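Local coordinates for protein dephospho-CoA kinase (Legionella pneumophila subsp. pneumophila, PDB 4TTR) that probably catalyses the ATP-dependent phosphorylation of the 3'-hydroxyl group of dephospho-CoA, the final step in the biosynthesis of coenzyme A, at residues V43-A46 with D47-A50; K56-P59 with C60-D63; V105-K108 with K109-Q113; N175-Q178 with R179-A183. One frame throughout, in Å; residues are numbered along the deposited sequence.

Overall arrangement
Four local contacts, each within one continuous run of chain, succeed one another from the N terminus; none encloses or crosses another. Contact 1 turns strand 42-45, at one margin of the parallel sheet, into helix 46-52. Contact 2 closes the loop that follows, where the chain enters helix 59-68. Contact 3 is one length of helix 92-115, and it joins the first two: it packs against contact 1 through Ile44 and Ile49 and meets contact 2 where Cys60 touches Val105. Contact 4 spans the short helix 177-182, which leads into strand 185-188 at the other margin of the sheet; its centre is about 33 Å from that of contact 2, on opposite sides of the chain's centre.

Contact 1. Residues V43-A46 with D47-A50; sequences VIYA and DKIA
Ala50 N donates to Ala46 O at 3.0 Å, and one residue earlier Ile49 N donates to Tyr45 O. These two i to i+4 bonds mark the point where an extended strand is converted into a helix, with Tyr45 as the N-cap residue. The Tyr45 side chain and Lys48 lie alongside each other and point the same way. Lys48 runs out over one face of the phenol: CD approaches Tyr45 CB to 3.5 Å, and CE stands 3.8 Å from the ring centroid, 20° off the normal, in a CH-pi contact. The bend at the end of the lysine (chi4 -67°) leaves NZ 5.2 Å from the Tyr45 ring centroid, at most a weak cation-pi attraction. Val43 CG1 lies over the opposite face, toward its rim, so the ring is held between two aliphatic groups. On another side of the turn, Ile44 CG2 meets Ile49 CD1 at 3.7 Å, and Ile49 CG1 rests against Tyr45 O. The Tyr45 side chain is about 6 Å from that of Ser30, in the predicted ATP-binding P-loop, and the side chain of Ala50 is about 4 Å from a bound phosphate ion, probably from the crystallisation liquor. Backbone bonds of Ile44 and Ala46 tie the junction to the neighbouring strand 122-125, while Ile44 and Ile49 lean on helix 92-115, which packs beside it through Lys109 and Gln113.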
loop_
_atom_site.group_PDB
_atom_site.type_symbol
_atom_site.label_atom_id
_atom_site.label_comp_id
_atom_site.label_asym_id
_atom_site.label_seq_id
_atom_site.Cartn_x
_atom_site.Cartn_y
_atom_site.Cartn_z
ATOM N N VAL A 43 11.281 -6.208 0.656
ATOM C CA VAL A 43 9.985 -5.544 0.587
ATOM C C VAL A 43 9.218 -6.026 -0.640
ATOM O O VAL A 43 9.693 -5.901 -1.765
ATOM C CB VAL A 43 10.131 -4.015 0.533
ATOM C CG1 VAL A 43 8.760 -3.348 0.526
ATOM C CG2 VAL A 43 10.954 -3.523 1.713
ATOM N N ILE A 44 8.038 -6.588 -0.406
ATOM C CA ILE A 44 7.150 -6.996 -1.485
ATOM C C ILE A 44 6.104 -5.906 -1.705
ATOM O O ILE A 44 5.344 -5.570 -0.794
ATOM C CB ILE A 44 6.464 -8.343 -1.178
ATOM C CG1 ILE A 44 7.518 -9.435 -0.963
ATOM C CG2 ILE A 44 5.530 -8.737 -2.318
ATOM C CD1 ILE A 44 6.967 -10.745 -0.439
ATOM N N TYR A 45 6.085 -5.349 -2.913
ATOM C CA TYR A 45 5.162 -4.270 -3.260
ATOM C C TYR A 45 3.946 -4.795 -4.012
ATOM O O TYR A 45 4.021 -5.063 -5.209
ATOM C CB TYR A 45 5.869 -3.216 -4.111
ATOM C CG TYR A 45 7.040 -2.558 -3.424
ATOM C CD1 TYR A 45 6.856 -1.456 -2.596
ATOM C CD2 TYR A 45 8.332 -3.033 -3.604
ATOM C CE1 TYR A 45 7.928 -0.850 -1.964
ATOM C CE2 TYR A 45 9.409 -2.434 -2.979
ATOM C CZ TYR A 45 9.203 -1.344 -2.161
ATOM O OH TYR A 45 10.277 -0.751 -1.538
ATOM N N ALA A 46 2.826 -4.933 -3.308
ATOM C CA ALA A 46 1.606 -5.452 -3.916
ATOM C C ALA A 46 1.119 -4.544 -5.039
ATOM O O ALA A 46 0.489 -5.005 -5.986
ATOM C CB ALA A 46 0.520 -5.619 -2.873
ATOM N N ASP A 47 1.414 -3.253 -4.927
ATOM C CA ASP A 47 1.014 -2.284 -5.941
ATOM C C ASP A 47 1.815 -2.478 -7.222
ATOM O O ASP A 47 1.275 -2.361 -8.324
ATOM C CB ASP A 47 1.192 -0.857 -5.415
ATOM C CG ASP A 47 0.743 0.199 -6.412
ATOM O OD1 ASP A 47 -0.028 -0.133 -7.339
ATOM O OD2 ASP A 47 1.154 1.369 -6.257
ATOM N N LYS A 48 3.104 -2.773 -7.077
ATOM C CA LYS A 48 3.965 -3.007 -8.229
ATOM C C LYS A 48 3.559 -4.283 -8.948
ATOM O O LYS A 48 3.613 -4.363 -10.175
ATOM C CB LYS A 48 5.429 -3.100 -7.806
ATOM C CG LYS A 48 6.032 -1.796 -7.325
ATOM C CD LYS A 48 7.501 -1.978 -6.967
ATOM C CE LYS A 48 8.108 -0.705 -6.399
ATOM N NZ LYS A 48 8.198 0.379 -7.414
ATOM N N ILE A 49 3.167 -5.284 -8.167
ATOM C CA ILE A 49 2.730 -6.560 -8.708
ATOM C C ILE A 49 1.411 -6.377 -9.458
ATOM O O ILE A 49 1.208 -6.958 -10.522
ATOM C CB ILE A 49 2.572 -7.614 -7.589
ATOM C CG1 ILE A 49 3.934 -7.903 -6.953
ATOM C CG2 ILE A 49 1.976 -8.911 -8.132
ATOM C CD1 ILE A 49 3.863 -8.681 -5.661
ATOM N N ALA A 50 0.526 -5.556 -8.901
ATOM C CA ALA A 50 -0.760 -5.280 -9.529
ATOM C C ALA A 50 -0.572 -4.629 -10.896
ATOM O O ALA A 50 -1.267 -4.967 -11.848
ATOM C CB ALA A 50 -1.604 -4.395 -8.631
#

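Contact 2. Residues K56-P59 with C60-D63; sequences KNTP and CYQD
Tyr61 folds back over the chain that leads into its own helix, and every part of the side chain meets something there. Tyr61 CB sits 3.1 Å from Thr58 OG1 and also close to Thr58 O, which lies at the ring edge, near the ring plane. With CG anti to the backbone N (chi1 162°), the ring turns one face to the backbone of Lys56 and Asn57. Tyr61 CD1 comes to 3.2 Å from Asn57 N, which also stands over CE1 near the rim. Across the same face, Lys56 CA lies 3.9 Å from the Tyr61 ring centroid, 15° off the normal, as a CH-pi donor. At the tip, Tyr61 OH touches Lys56 CG at 3.8 Å and is hydrogen-bonded to Gly77 O. The backbone N of the same tyrosine completes the N-cap: Thr58 OG1 accepts from Tyr61 N at 3.2 Å and shares its one proton between the carbonyls of Ser55, the stronger partner, and Leu53, so a single hydroxyl links the first turn to the preceding loop. Pro59 follows at the first helical position, and Asp63 N bonds to its carbonyl. Thr58 O takes Gln62 N at 3.1 Å, and Gln62 CG packs against that same oxygen. The loop thus fastened follows helix 46-52 and opens helix 59-68, whose Cys60 and Asp63 side chains face helix 92-115 through Leu102, Val105 and Leu101, away from the predicted nucleotide site.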
loop_
_atom_site.group_PDB
_atom_site.type_symbol
_atom_site.label_atom_id
_atom_site.label_comp_id
_atom_site.label_asym_id
_atom_site.label_seq_id
_atom_site.Cartn_x
_atom_site.Cartn_y
_atom_site.Cartn_z
ATOM N N LYS A 56 -0.271 -4.750 -20.634
ATOM C CA LYS A 56 -1.024 -4.892 -21.874
ATOM C C LYS A 56 -1.277 -6.363 -22.228
ATOM O O LYS A 56 -0.347 -7.165 -22.332
ATOM C CB LYS A 56 -0.282 -4.194 -23.017
ATOM C CG LYS A 56 -1.188 -3.448 -23.988
ATOM C CD LYS A 56 -0.380 -2.716 -25.052
ATOM C CE LYS A 56 -0.141 -1.260 -24.671
ATOM N NZ LYS A 56 0.995 -0.659 -25.425
ATOM N N ASN A 57 -2.555 -6.690 -22.404
ATOM C CA ASN A 57 -3.021 -8.017 -22.818
ATOM C C ASN A 57 -2.772 -9.152 -21.817
ATOM O O ASN A 57 -2.742 -10.325 -22.194
ATOM C CB ASN A 57 -2.408 -8.376 -24.178
ATOM C CG ASN A 57 -3.253 -7.885 -25.334
ATOM O OD1 ASN A 57 -4.457 -8.142 -25.389
ATOM N ND2 ASN A 57 -2.633 -7.159 -26.257
ATOM N N THR A 58 -2.636 -8.817 -20.539
ATOM C CA THR A 58 -2.759 -9.829 -19.494
ATOM C C THR A 58 -4.244 -10.125 -19.324
ATOM O O THR A 58 -5.081 -9.316 -19.725
ATOM C CB THR A 58 -2.163 -9.377 -18.139
ATOM O OG1 THR A 58 -2.810 -8.173 -17.703
ATOM C CG2 THR A 58 -0.669 -9.138 -18.254
ATOM N N PRO A 59 -4.583 -11.284 -18.737
ATOM C CA PRO A 59 -5.993 -11.590 -18.457
ATOM C C PRO A 59 -6.701 -10.506 -17.633
ATOM O O PRO A 59 -7.810 -10.101 -17.986
ATOM C CB PRO A 59 -5.915 -12.902 -17.671
ATOM C CG PRO A 59 -4.641 -13.530 -18.114
ATOM C CD PRO A 59 -3.693 -12.402 -18.376
ATOM N N CYS A 60 -6.069 -10.037 -16.561
ATOM C CA CYS A 60 -6.690 -9.038 -15.691
ATOM C C CYS A 60 -6.863 -7.700 -16.396
ATOM O O CYS A 60 -7.849 -7.000 -16.181
ATOM C CB CYS A 60 -5.869 -8.854 -14.416
ATOM S SG CYS A 60 -6.021 -10.229 -13.271
ATOM N N TYR A 61 -5.894 -7.347 -17.228
ATOM C CA TYR A 61 -5.987 -6.162 -18.069
ATOM C C TYR A 61 -7.234 -6.234 -18.952
ATOM O O TYR A 61 -7.957 -5.247 -19.107
ATOM C CB TYR A 61 -4.712 -6.043 -18.903
ATOM C CG TYR A 61 -4.766 -5.145 -20.112
ATOM C CD1 TYR A 61 -5.323 -5.588 -21.307
ATOM C CD2 TYR A 61 -4.212 -3.870 -20.081
ATOM C CE1 TYR A 61 -5.349 -4.780 -22.427
ATOM C CE2 TYR A 61 -4.238 -3.051 -21.196
ATOM C CZ TYR A 61 -4.803 -3.515 -22.368
ATOM O OH TYR A 61 -4.831 -2.713 -23.484
ATOM N N GLN A 62 -7.490 -7.413 -19.507
ATOM C CA GLN A 62 -8.639 -7.623 -20.379
ATOM C C GLN A 62 -9.956 -7.510 -19.612
ATOM O O GLN A 62 -10.907 -6.894 -20.094
ATOM C CB GLN A 62 -8.540 -8.990 -21.064
ATOM C CG GLN A 62 -7.420 -9.075 -22.107
ATOM C CD GLN A 62 -6.988 -10.501 -22.418
ATOM O OE1 GLN A 62 -7.476 -11.459 -21.820
ATOM N NE2 GLN A 62 -6.064 -10.644 -23.364
ATOM N N ASP A 63 -10.009 -8.101 -18.422
ATOM C CA ASP A 63 -11.226 -8.090 -17.616
ATOM C C ASP A 63 -11.546 -6.689 -17.100
ATOM O O ASP A 63 -12.712 -6.313 -16.990
ATOM C CB ASP A 63 -11.101 -9.053 -16.437
ATOM C CG ASP A 63 -10.906 -10.492 -16.872
ATOM O OD1 ASP A 63 -11.244 -10.825 -18.027
ATOM O OD2 ASP A 63 -10.418 -11.293 -16.049
#

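Contact 3. Residues V105-K108 with K109-Q113; sequences VIRK and KIEEQ
Helix 92-115, the long helix that flanks the edge strand 42-45, carries on its surface a salt bridge between residues one turn apart, Arg107 and Glu111. NH1 of Arg107 lies 2.6 Å from OE2 of Glu111. The arginine leaves the backbone pointing away from the following turn and doubles back through a bend at chi3 (58°), which brings the guanidinium over to the glutamate. The two flat groups stand nearly perpendicular, their planes 86° apart, and Glu111 OE1 lies over a face of the guanidinium. A bidentate, coplanar pairing is therefore excluded, and a single nitrogen makes the short approach. The carboxylate also lies near the backbone of the previous turn, OE1 being 3.5 Å from Arg107 O. Such i to i+4 pairing follows the helical repeat, and the backbone obeys the same spacing: Ile110 N donates to Ile106 O at 3.0 Å and Glu111 N to Arg107 O, whereas the bond from Lys109 N to Val105 O is weak. On the flank turned to the rest of the protein, Ile106 CG2 meets Ile110 CD1 at 3.8 Å, and Ile110 CG1 lies 3.3 Å from Ile106 O. Beyond each other, Ile106 rests on Ala50 of helix 46-52, and Ile110 on Ile44 of strand 42-45 and on Tyr135 and Tyr137 in a loop, while Val105 rests on Leu53.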
loop_
_atom_site.group_PDB
_atom_site.type_symbol
_atom_site.label_atom_id
_atom_site.label_comp_id
_atom_site.label_asym_id
_atom_site.label_seq_id
_atom_site.Cartn_x
_atom_site.Cartn_y
_atom_site.Cartn_z
ATOM N N VAL A 105 -4.194 -13.694 -8.328
ATOM C CA VAL A 105 -2.929 -13.623 -9.051
ATOM C C VAL A 105 -1.861 -12.916 -8.219
ATOM O O VAL A 105 -0.700 -13.320 -8.226
ATOM C CB VAL A 105 -3.073 -12.909 -10.423
ATOM C CG1 VAL A 105 -3.764 -13.822 -11.428
ATOM C CG2 VAL A 105 -3.815 -11.581 -10.296
ATOM N N ILE A 106 -2.249 -11.875 -7.491
ATOM C CA ILE A 106 -1.294 -11.150 -6.658
ATOM C C ILE A 106 -0.743 -12.053 -5.561
ATOM O O ILE A 106 0.452 -12.018 -5.267
ATOM C CB ILE A 106 -1.932 -9.894 -6.030
ATOM C CG1 ILE A 106 -2.166 -8.838 -7.114
ATOM C CG2 ILE A 106 -1.043 -9.320 -4.925
ATOM C CD1 ILE A 106 -2.881 -7.583 -6.636
ATOM N N ARG A 107 -1.613 -12.865 -4.964
ATOM C CA ARG A 107 -1.208 -13.738 -3.869
ATOM C C ARG A 107 -0.170 -14.762 -4.324
ATOM O O ARG A 107 0.756 -15.079 -3.582
ATOM C CB ARG A 107 -2.420 -14.459 -3.273
ATOM C CG ARG A 107 -2.125 -15.137 -1.934
ATOM C CD ARG A 107 -3.284 -16.010 -1.474
ATOM N NE ARG A 107 -3.603 -17.047 -2.456
ATOM C CZ ARG A 107 -3.207 -18.317 -2.389
ATOM N NH1 ARG A 107 -2.466 -18.757 -1.376
ATOM N NH2 ARG A 107 -3.560 -19.161 -3.348
ATOM N N LYS A 108 -0.331 -15.279 -5.537
ATOM C CA LYS A 108 0.610 -16.251 -6.080
ATOM C C LYS A 108 1.996 -15.641 -6.255
ATOM O O LYS A 108 3.008 -16.307 -6.032
ATOM C CB LYS A 108 0.110 -16.798 -7.417
ATOM C CG LYS A 108 -0.671 -18.095 -7.296
ATOM C CD LYS A 108 -1.098 -18.600 -8.662
ATOM C CE LYS A 108 -2.437 -18.015 -9.078
ATOM N NZ LYS A 108 -2.546 -17.855 -10.555
ATOM N N LYS A 109 2.037 -14.375 -6.660
ATOM C CA LYS A 109 3.301 -13.671 -6.838
ATOM C C LYS A 109 3.956 -13.382 -5.489
ATOM O O LYS A 109 5.173 -13.495 -5.350
ATOM C CB LYS A 109 3.090 -12.366 -7.609
ATOM C CG LYS A 109 3.892 -12.260 -8.896
ATOM C CD LYS A 109 3.607 -13.432 -9.831
ATOM C CE LYS A 109 3.328 -12.959 -11.247
ATOM N NZ LYS A 109 3.102 -14.088 -12.195
ATOM N N ILE A 110 3.145 -13.007 -4.502
ATOM C CA ILE A 110 3.649 -12.747 -3.157
ATOM C C ILE A 110 4.306 -14.010 -2.608
ATOM O O ILE A 110 5.402 -13.960 -2.052
ATOM C CB ILE A 110 2.521 -12.270 -2.205
ATOM C CG1 ILE A 110 2.074 -10.860 -2.595
ATOM C CG2 ILE A 110 2.991 -12.274 -0.751
ATOM C CD1 ILE A 110 0.849 -10.362 -1.851
ATOM N N GLU A 111 3.636 -15.141 -2.782
ATOM C CA GLU A 111 4.139 -16.409 -2.272
ATOM C C GLU A 111 5.469 -16.808 -2.915
ATOM O O GLU A 111 6.344 -17.356 -2.243
ATOM C CB GLU A 111 3.091 -17.502 -2.475
ATOM C CG GLU A 111 2.145 -17.630 -1.286
ATOM C CD GLU A 111 0.804 -18.255 -1.636
ATOM O OE1 GLU A 111 0.544 -18.507 -2.832
ATOM O OE2 GLU A 111 0.006 -18.491 -0.704
ATOM N N GLU A 112 5.629 -16.519 -4.204
ATOM C CA GLU A 112 6.898 -16.771 -4.887
ATOM C C GLU A 112 8.030 -15.987 -4.240
ATOM O O GLU A 112 9.116 -16.520 -4.013
ATOM C CB GLU A 112 6.808 -16.403 -6.370
ATOM C CG GLU A 112 6.065 -17.415 -7.220
ATOM C CD GLU A 112 5.821 -16.924 -8.637
ATOM O OE1 GLU A 112 6.581 -16.057 -9.120
ATOM O OE2 GLU A 112 4.859 -17.408 -9.268
ATOM N N GLN A 113 7.775 -14.716 -3.953
ATOM C CA GLN A 113 8.793 -13.854 -3.373
ATOM C C GLN A 113 9.079 -14.216 -1.919
ATOM O O GLN A 113 10.195 -14.031 -1.443
ATOM C CB GLN A 113 8.369 -12.394 -3.480
ATOM C CG GLN A 113 8.234 -11.920 -4.915
ATOM C CD GLN A 113 8.077 -10.412 -5.028
ATOM O OE1 GLN A 113 8.633 -9.654 -4.232
ATOM N NE2 GLN A 113 7.317 -9.973 -6.024
#

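Contact 4. Residues N175-Q178 with R179-A183; sequences NLEQ and RLEAA
Leu180 N donates to Leu176 O at only 2.6 Å, and the nitrogen stands almost in line with the carbonyl (C=O...N 178°). The two leucines also pack: Leu176 CB touches Leu180 CD1 at 3.8 Å, and Leu180 CG crowds Leu176 O at 3.2 Å. Next along the turn, Glu181 N bonds to Glu177 O. The two glutamate side chains run side by side in the same direction, with their OE2 atoms 4.4 Å apart, and Glu181 OE2 comes 3.0 Å from Glu177 O, a meeting of two acceptors. These close oxygens probably disfavour each other and may raise the pKa of one carboxylate. All this belongs to the short helix 177-182, which leads into strand 185-188 at the edge of the parallel sheet. Ahead of the first direct bond, a water bridges the chain: it donates to Asn175 O at 2.6 Å and accepts from Arg179 N at 2.9 Å. Arg179 extends to Phe130, whose carbonyl O takes NH1 and whose ring receives the guanidinium in a cation-pi contact. Leu180 lies on Leu143 of strand 140-145, and Leu176 on Asn24 and Leu128, about 8 Å from the side chain of Ser27 in the predicted ATP site.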
loop_
_atom_site.group_PDB
_atom_site.type_symbol
_atom_site.label_atom_id
_atom_site.label_comp_id
_atom_site.label_asym_id
_atom_site.label_seq_id
_atom_site.Cartn_x
_atom_site.Cartn_y
_atom_site.Cartn_z
ATOM N N ASN A 175 -12.283 6.452 7.015
ATOM C CA ASN A 175 -11.995 6.629 8.428
ATOM C C ASN A 175 -10.991 5.576 8.865
ATOM O O ASN A 175 -11.054 4.424 8.433
ATOM C CB ASN A 175 -13.272 6.551 9.259
ATOM C CG ASN A 175 -14.308 7.565 8.820
ATOM O OD1 ASN A 175 -14.134 8.769 9.011
ATOM N ND2 ASN A 175 -15.393 7.084 8.225
ATOM N N LEU A 176 -10.053 5.989 9.709
ATOM C CA LEU A 176 -8.920 5.152 10.071
ATOM C C LEU A 176 -9.110 4.491 11.426
ATOM O O LEU A 176 -8.294 3.663 11.823
ATOM C CB LEU A 176 -7.639 5.986 10.083
ATOM C CG LEU A 176 -7.390 6.833 8.839
ATOM C CD1 LEU A 176 -6.245 7.805 9.080
ATOM C CD2 LEU A 176 -7.101 5.937 7.648
ATOM N N GLU A 177 -10.179 4.864 12.125
ATOM C CA GLU A 177 -10.430 4.387 13.485
ATOM C C GLU A 177 -10.261 2.874 13.605
ATOM O O GLU A 177 -9.552 2.387 14.487
ATOM C CB GLU A 177 -11.837 4.791 13.937
ATOM C CG GLU A 177 -12.181 4.382 15.364
ATOM C CD GLU A 177 -13.518 4.940 15.826
ATOM O OE1 GLU A 177 -14.203 5.606 15.021
ATOM O OE2 GLU A 177 -13.883 4.713 16.999
ATOM N N GLN A 178 -10.896 2.135 12.702
ATOM C CA GLN A 178 -10.856 0.679 12.741
ATOM C C GLN A 178 -9.459 0.153 12.409
ATOM O O GLN A 178 -8.972 -0.785 13.042
ATOM C CB GLN A 178 -11.886 0.103 11.769
ATOM C CG GLN A 178 -12.214 -1.361 12.001
ATOM C CD GLN A 178 -13.290 -1.871 11.061
ATOM O OE1 GLN A 178 -13.132 -2.918 10.431
ATOM N NE2 GLN A 178 -14.395 -1.136 10.965
ATOM N N ARG A 179 -8.816 0.766 11.420
ATOM C CA ARG A 179 -7.484 0.349 10.998
ATOM C C ARG A 179 -6.407 0.783 11.997
ATOM O O ARG A 179 -5.369 0.135 12.114
ATOM C CB ARG A 179 -7.171 0.913 9.611
ATOM C CG ARG A 179 -8.112 0.429 8.518
ATOM C CD ARG A 179 -8.000 -1.074 8.284
ATOM N NE ARG A 179 -8.994 -1.549 7.322
ATOM C CZ ARG A 179 -8.911 -2.691 6.646
ATOM N NH1 ARG A 179 -7.866 -3.497 6.805
ATOM N NH2 ARG A 179 -9.873 -3.024 5.800
ATOM N N LEU A 180 -6.654 1.880 12.705
ATOM C CA LEU A 180 -5.738 2.345 13.743
ATOM C C LEU A 180 -5.767 1.388 14.929
ATOM O O LEU A 180 -4.727 1.052 15.497
ATOM C CB LEU A 180 -6.101 3.761 14.199
ATOM C CG LEU A 180 -5.706 4.931 13.294
ATOM C CD1 LEU A 180 -6.495 6.168 13.683
ATOM C CD2 LEU A 180 -4.211 5.217 13.376
ATOM N N GLU A 181 -6.966 0.951 15.295
ATOM C CA GLU A 181 -7.133 -0.028 16.362
ATOM C C GLU A 181 -6.440 -1.347 16.026
ATOM O O GLU A 181 -5.766 -1.935 16.871
ATOM C CB GLU A 181 -8.619 -0.277 16.624
ATOM C CG GLU A 181 -9.333 0.879 17.303
ATOM C CD GLU A 181 -10.839 0.708 17.308
ATOM O OE1 GLU A 181 -11.378 0.183 18.304
ATOM O OE2 GLU A 181 -11.484 1.096 16.312
ATOM N N ALA A 182 -6.607 -1.799 14.788
ATOM C CA ALA A 182 -6.102 -3.102 14.371
ATOM C C ALA A 182 -4.583 -3.113 14.249
ATOM O O ALA A 182 -3.940 -4.120 14.535
ATOM C CB ALA A 182 -6.733 -3.510 13.046
ATOM N N ALA A 183 -4.017 -1.990 13.820
ATOM C CA ALA A 183 -2.583 -1.898 13.591
ATOM C C ALA A 183 -1.811 -2.181 14.873
ATOM O O ALA A 183 -2.186 -1.718 15.949
ATOM C CB ALA A 183 -2.221 -0.527 13.048
HETATM O O HOH W 1 -10.511 2.223 9.627
#